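Putative Fe-S biosynthesis protein (Lactobacillus acidophilus, PDB 2QGO) probably takes part in the assembly or delivery of iron-sulphur clusters, its exact role being unestablished. Local coordinates at residues K24-Y37 with H49-Y62. Numbering follows the deposited sequence.
Sequences KILILITDDGGGKY and HFSIIWLDKVDPDY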
loop_
_atom_site.group_PDB
_atom_site.type_symbol
_atom_site.label_atom_id
_atom_site.label_comp_id
_atom_site.label_asym_id
_atom_site.label_seq_id
_atom_site.Cartn_x
_atom_site.Cartn_y
_atom_site.Cartn_z
ATOM N N LYS A 24 6.577 -4.937 -7.854
ATOM C CA LYS A 24 5.591 -4.123 -8.541
ATOM C C LYS A 24 5.530 -2.674 -8.075
ATOM O O LYS A 24 6.195 -2.276 -7.117
ATOM C CB LYS A 24 4.205 -4.736 -8.348
ATOM C CG LYS A 24 4.061 -6.173 -8.818
ATOM C CD LYS A 24 4.062 -6.271 -10.327
ATOM C CE LYS A 24 3.697 -7.667 -10.778
ATOM N NZ LYS A 24 3.768 -7.762 -12.259
ATOM N N ILE A 25 4.714 -1.888 -8.774
ATOM C CA ILE A 25 4.504 -0.509 -8.389
ATOM C C ILE A 25 3.492 -0.631 -7.255
ATOM O O ILE A 25 2.395 -1.158 -7.450
ATOM C CB ILE A 25 3.885 0.314 -9.537
ATOM C CG1 ILE A 25 4.838 0.334 -10.737
ATOM C CG2 ILE A 25 3.552 1.721 -9.050
ATOM C CD1 ILE A 25 6.239 0.862 -10.420
ATOM N N LEU A 26 3.859 -0.175 -6.067
ATOM C CA LEU A 26 2.944 -0.266 -4.932
ATOM C C LEU A 26 2.394 1.097 -4.553
ATOM O O LEU A 26 3.116 2.092 -4.550
ATOM C CB LEU A 26 3.642 -0.889 -3.723
ATOM C CG LEU A 26 4.202 -2.291 -3.941
ATOM C CD1 LEU A 26 4.881 -2.758 -2.665
ATOM C CD2 LEU A 26 3.073 -3.253 -4.344
ATOM N N ILE A 27 1.106 1.125 -4.241
ATOM C CA ILE A 27 0.428 2.350 -3.853
ATOM C C ILE A 27 -0.222 2.155 -2.493
ATOM O O ILE A 27 -1.120 1.329 -2.342
ATOM C CB ILE A 27 -0.669 2.714 -4.878
ATOM C CG1 ILE A 27 -0.038 2.941 -6.252
ATOM C CG2 ILE A 27 -1.448 3.934 -4.403
ATOM C CD1 ILE A 27 -1.054 3.072 -7.380
ATOM N N LEU A 28 0.245 2.908 -1.505
ATOM C CA LEU A 28 -0.308 2.830 -0.157
ATOM C C LEU A 28 -1.310 3.966 -0.014
ATOM O O LEU A 28 -0.975 5.126 -0.217
ATOM C CB LEU A 28 0.806 2.977 0.886
ATOM C CG LEU A 28 0.414 3.087 2.367
ATOM C CD1 LEU A 28 -0.349 1.831 2.807
ATOM C CD2 LEU A 28 1.687 3.273 3.217
ATOM N N ILE A 29 -2.547 3.635 0.319
ATOM C CA ILE A 29 -3.562 4.664 0.467
ATOM C C ILE A 29 -4.553 4.318 1.559
ATOM O O ILE A 29 -4.596 3.186 2.044
ATOM C CB ILE A 29 -4.344 4.849 -0.834
ATOM C CG1 ILE A 29 -5.012 3.531 -1.210
ATOM C CG2 ILE A 29 -3.412 5.312 -1.940
ATOM C CD1 ILE A 29 -5.992 3.649 -2.341
ATOM N N THR A 30 -5.341 5.313 1.953
ATOM C CA THR A 30 -6.366 5.104 2.963
ATOM C C THR A 30 -7.519 4.578 2.138
ATOM O O THR A 30 -7.628 4.878 0.953
ATOM C CB THR A 30 -6.829 6.420 3.620
ATOM O OG1 THR A 30 -7.522 7.206 2.643
ATOM C CG2 THR A 30 -5.648 7.213 4.144
ATOM N N ASP A 31 -8.379 3.786 2.747
ATOM C CA ASP A 31 -9.507 3.256 2.013
ATOM C C ASP A 31 -10.772 3.646 2.757
ATOM O O ASP A 31 -11.226 2.913 3.628
ATOM C CB ASP A 31 -9.401 1.732 1.917
ATOM C CG ASP A 31 -10.393 1.147 0.944
ATOM O OD1 ASP A 31 -11.313 1.887 0.522
ATOM O OD2 ASP A 31 -10.260 -0.049 0.605
ATOM N N ASP A 32 -11.327 4.806 2.424
ATOM C CA ASP A 32 -12.542 5.273 3.071
ATOM C C ASP A 32 -13.756 5.050 2.169
ATOM O O ASP A 32 -14.834 5.589 2.421
ATOM C CB ASP A 32 -12.414 6.760 3.422
ATOM C CG ASP A 32 -12.276 7.643 2.201
ATOM O OD1 ASP A 32 -12.179 7.112 1.075
ATOM O OD2 ASP A 32 -12.262 8.877 2.367
ATOM N N GLY A 33 -13.563 4.248 1.121
ATOM C CA GLY A 33 -14.624 3.952 0.175
ATOM C C GLY A 33 -14.752 5.000 -0.921
ATOM O O GLY A 33 -15.550 4.842 -1.848
ATOM N N GLY A 34 -13.957 6.065 -0.828
ATOM C CA GLY A 34 -14.041 7.136 -1.807
ATOM C C GLY A 34 -13.083 7.116 -2.986
ATOM O O GLY A 34 -13.363 7.749 -4.005
ATOM N N GLY A 35 -11.964 6.404 -2.863
ATOM C CA GLY A 35 -10.990 6.354 -3.948
ATOM C C GLY A 35 -11.298 5.344 -5.041
ATOM O O GLY A 35 -12.113 4.429 -4.851
ATOM N N LYS A 36 -10.640 5.494 -6.187
ATOM C CA LYS A 36 -10.872 4.580 -7.299
ATOM C C LYS A 36 -10.426 3.151 -7.005
ATOM O O LYS A 36 -10.967 2.207 -7.581
ATOM C CB LYS A 36 -10.196 5.091 -8.583
ATOM C CG LYS A 36 -8.683 5.245 -8.531
ATOM C CD LYS A 36 -8.157 5.669 -9.911
ATOM C CE LYS A 36 -6.642 5.793 -9.942
ATOM N NZ LYS A 36 -6.166 6.267 -11.276
ATOM N N TYR A 37 -9.467 2.992 -6.094
ATOM C CA TYR A 37 -8.963 1.663 -5.739
ATOM C C TYR A 37 -9.561 1.048 -4.462
ATOM O O TYR A 37 -8.954 0.152 -3.865
ATOM C CB TYR A 37 -7.441 1.708 -5.590
ATOM C CG TYR A 37 -6.697 1.998 -6.873
ATOM C CD1 TYR A 37 -6.868 1.188 -7.994
ATOM C CD2 TYR A 37 -5.801 3.067 -6.959
ATOM C CE1 TYR A 37 -6.166 1.428 -9.173
ATOM C CE2 TYR A 37 -5.090 3.318 -8.137
ATOM C CZ TYR A 37 -5.278 2.492 -9.241
ATOM O OH TYR A 37 -4.586 2.716 -10.406
ATOM N N HIS A 49 -8.356 2.947 7.954
ATOM C CA HIS A 49 -8.009 1.713 7.247
ATOM C C HIS A 49 -7.146 1.991 6.016
ATOM O O HIS A 49 -7.315 3.008 5.340
ATOM C CB HIS A 49 -9.279 0.978 6.819
ATOM C CG HIS A 49 -9.015 -0.277 6.046
ATOM N ND1 HIS A 49 -8.257 -1.314 6.546
ATOM C CD2 HIS A 49 -9.388 -0.652 4.799
ATOM C CE1 HIS A 49 -8.170 -2.274 5.641
ATOM N NE2 HIS A 49 -8.849 -1.895 4.571
ATOM N N PHE A 50 -6.216 1.088 5.726
ATOM C CA PHE A 50 -5.350 1.267 4.569
ATOM C C PHE A 50 -5.228 0.012 3.730
ATOM O O PHE A 50 -5.549 -1.091 4.167
ATOM C CB PHE A 50 -3.938 1.693 4.993
ATOM C CG PHE A 50 -3.898 2.932 5.839
ATOM C CD1 PHE A 50 -4.208 2.871 7.197
ATOM C CD2 PHE A 50 -3.551 4.154 5.288
ATOM C CE1 PHE A 50 -4.170 4.015 7.994
ATOM C CE2 PHE A 50 -3.512 5.310 6.082
ATOM C CZ PHE A 50 -3.821 5.232 7.433
ATOM N N SER A 51 -4.760 0.187 2.507
ATOM C CA SER A 51 -4.557 -0.953 1.640
ATOM C C SER A 51 -3.400 -0.705 0.699
ATOM O O SER A 51 -3.024 0.442 0.427
ATOM C CB SER A 51 -5.842 -1.273 0.862
ATOM O OG SER A 51 -6.335 -0.145 0.179
ATOM N N ILE A 52 -2.807 -1.796 0.242
ATOM C CA ILE A 52 -1.696 -1.739 -0.699
ATOM C C ILE A 52 -2.247 -2.113 -2.060
ATOM O O ILE A 52 -2.791 -3.197 -2.242
ATOM C CB ILE A 52 -0.580 -2.748 -0.344
ATOM C CG1 ILE A 52 0.258 -2.210 0.815
ATOM C CG2 ILE A 52 0.303 -3.011 -1.573
ATOM C CD1 ILE A 52 0.984 -0.910 0.480
ATOM N N ILE A 53 -2.104 -1.210 -3.014
ATOM C CA ILE A 53 -2.581 -1.467 -4.359
ATOM C C ILE A 53 -1.361 -1.682 -5.231
ATOM O O ILE A 53 -0.435 -0.880 -5.193
ATOM C CB ILE A 53 -3.374 -0.255 -4.899
ATOM C CG1 ILE A 53 -4.498 0.099 -3.925
ATOM C CG2 ILE A 53 -3.916 -0.551 -6.284
ATOM C CD1 ILE A 53 -5.389 -1.072 -3.551
ATOM N N TRP A 54 -1.335 -2.763 -6.002
ATOM C CA TRP A 54 -0.193 -2.978 -6.878
ATOM C C TRP A 54 -0.544 -2.784 -8.353
ATOM O O TRP A 54 -1.652 -3.094 -8.791
ATOM C CB TRP A 54 0.439 -4.361 -6.651
ATOM C CG TRP A 54 -0.390 -5.532 -7.051
ATOM C CD1 TRP A 54 -1.225 -6.256 -6.253
ATOM C CD2 TRP A 54 -0.420 -6.162 -8.342
ATOM N NE1 TRP A 54 -1.768 -7.304 -6.960
ATOM C CE2 TRP A 54 -1.293 -7.270 -8.245
ATOM C CE3 TRP A 54 0.206 -5.898 -9.569
ATOM C CZ2 TRP A 54 -1.553 -8.117 -9.328
ATOM C CZ3 TRP A 54 -0.055 -6.741 -10.654
ATOM C CH2 TRP A 54 -0.929 -7.837 -10.523
ATOM N N LEU A 55 0.411 -2.245 -9.104
ATOM C CA LEU A 55 0.237 -1.990 -10.532
ATOM C C LEU A 55 1.518 -2.368 -11.266
ATOM O O LEU A 55 2.524 -2.707 -10.641
ATOM C CB LEU A 55 -0.050 -0.504 -10.782
ATOM C CG LEU A 55 -1.287 0.173 -10.187
ATOM C CD1 LEU A 55 -1.212 1.665 -10.504
ATOM C CD2 LEU A 55 -2.569 -0.424 -10.768
ATOM N N ASP A 56 1.486 -2.310 -12.594
ATOM C CA ASP A 56 2.686 -2.631 -13.362
ATOM C C ASP A 56 3.407 -1.396 -13.881
ATOM O O ASP A 56 4.549 -1.472 -14.324
ATOM C CB ASP A 56 2.350 -3.596 -14.491
ATOM C CG ASP A 56 2.240 -5.020 -13.993
ATOM O OD1 ASP A 56 3.272 -5.558 -13.543
ATOM O OD2 ASP A 56 1.132 -5.596 -14.025
ATOM N N LYS A 57 2.729 -0.256 -13.792
ATOM C CA LYS A 57 3.277 1.028 -14.202
ATOM C C LYS A 57 2.763 2.063 -13.212
ATOM O O LYS A 57 1.770 1.833 -12.515
ATOM C CB LYS A 57 2.842 1.390 -15.626
ATOM C CG LYS A 57 3.516 0.542 -16.702
ATOM C CD LYS A 57 3.210 1.045 -18.118
ATOM C CE LYS A 57 4.203 2.117 -18.588
ATOM N NZ LYS A 57 4.255 3.320 -17.699
ATOM N N VAL A 58 3.443 3.195 -13.140
ATOM C CA VAL A 58 3.056 4.253 -12.220
ATOM C C VAL A 58 1.709 4.876 -12.575
ATOM O O VAL A 58 1.335 4.960 -13.749
ATOM C CB VAL A 58 4.125 5.363 -12.202
ATOM C CG1 VAL A 58 5.448 4.810 -11.658
ATOM C CG2 VAL A 58 4.324 5.907 -13.616
ATOM N N ASP A 59 0.976 5.290 -11.548
ATOM C CA ASP A 59 -0.315 5.950 -11.723
ATOM C C ASP A 59 -0.056 7.428 -11.411
ATOM O O ASP A 59 0.296 7.776 -10.285
ATOM C CB ASP A 59 -1.343 5.400 -10.728
ATOM C CG ASP A 59 -2.743 5.979 -10.938
ATOM O OD1 ASP A 59 -2.875 7.144 -11.369
ATOM O OD2 ASP A 59 -3.721 5.259 -10.651
ATOM N N PRO A 60 -0.214 8.313 -12.409
ATOM C CA PRO A 60 0.020 9.744 -12.175
ATOM C C PRO A 60 -0.807 10.364 -11.044
ATOM O O PRO A 60 -0.445 11.414 -10.518
ATOM C CB PRO A 60 -0.256 10.375 -13.547
ATOM C CG PRO A 60 -1.146 9.365 -14.237
ATOM C CD PRO A 60 -0.539 8.052 -13.820
ATOM N N ASP A 61 -1.912 9.727 -10.666
ATOM C CA ASP A 61 -2.728 10.238 -9.563
ATOM C C ASP A 61 -2.035 9.976 -8.218
ATOM O O ASP A 61 -2.458 10.494 -7.181
ATOM C CB ASP A 61 -4.109 9.573 -9.540
ATOM C CG ASP A 61 -5.071 10.170 -10.559
ATOM O OD1 ASP A 61 -4.673 11.098 -11.309
ATOM O OD2 ASP A 61 -6.239 9.706 -10.602
ATOM N N TYR A 62 -0.977 9.170 -8.240
ATOM C CA TYR A 62 -0.233 8.829 -7.020
ATOM C C TYR A 62 1.259 8.948 -7.314
ATOM O O TYR A 62 1.963 7.941 -7.406
ATOM C CB TYR A 62 -0.567 7.396 -6.601
ATOM C CG TYR A 62 -2.025 7.191 -6.267
ATOM C CD1 TYR A 62 -2.530 7.537 -5.017
ATOM C CD2 TYR A 62 -2.910 6.688 -7.215
ATOM C CE1 TYR A 62 -3.886 7.393 -4.720
ATOM C CE2 TYR A 62 -4.269 6.539 -6.929
ATOM C CZ TYR A 62 -4.747 6.896 -5.678
ATOM O OH TYR A 62 -6.082 6.769 -5.392
HETATM O O HOH W 1 -10.250 4.550 6.364
HETATM O O HOH W 2 -8.143 4.794 -4.266
#
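The Tyr37 ring lies between two aliphatic groups: Ile53 CG2 sits over one face, 3.9 Å from the ring centroid and 16° off the normal, while CG of the neighbouring Lys36 lies over the opposite face. At its edge, near the ring plane, come Asp59 OD2 and Tyr62 CE2. Tyr62 receives Ile27 CG2 on one face, 4.0 Å from its centroid, and Lys36 CE at its edge; the ring planes of Tyr37 and Tyr62 meet obliquely, at 38°. In both isoleucines CG1 is anti to the carbonyl carbon and CG2 consequently anti to the backbone N, and in this rotamer CG2 is the branch over the ring face.

These isoleucines form a hydrogen-bonded pair of the antiparallel strands 25-30 and 50-55, with Ile27 N 2.7 Å from Ile53 O and Ile53 N 2.8 Å from Ile27 O. Ile25 with Leu55 and Ile29 with Ser51 repeat the pattern, so their side chains share the face covered by the tyrosines. Leu26, Leu28, Ile52 and Trp54 occupy the other face. Strands 73-76 and 104-114 flank the pair within the mixed sheet.

Asp59 OD2 accepts twice: Lys36 NZ, at 2.7 Å, uses the syn lone pair, and Tyr37 OH, also at 2.7 Å, the anti one. Asp59 OD1 takes the N-H of Asp61 in an Asx turn; together the three bonds probably limit the carboxylate's rotation. With Asp61 OD2 a longer 3.5 Å from Lys36 NZ, the lysine probably offsets two negative charges, and the network ties loop 31-37 to segment 56-62 beside a largely apolar face, where Ser51 OG is buried without a partner.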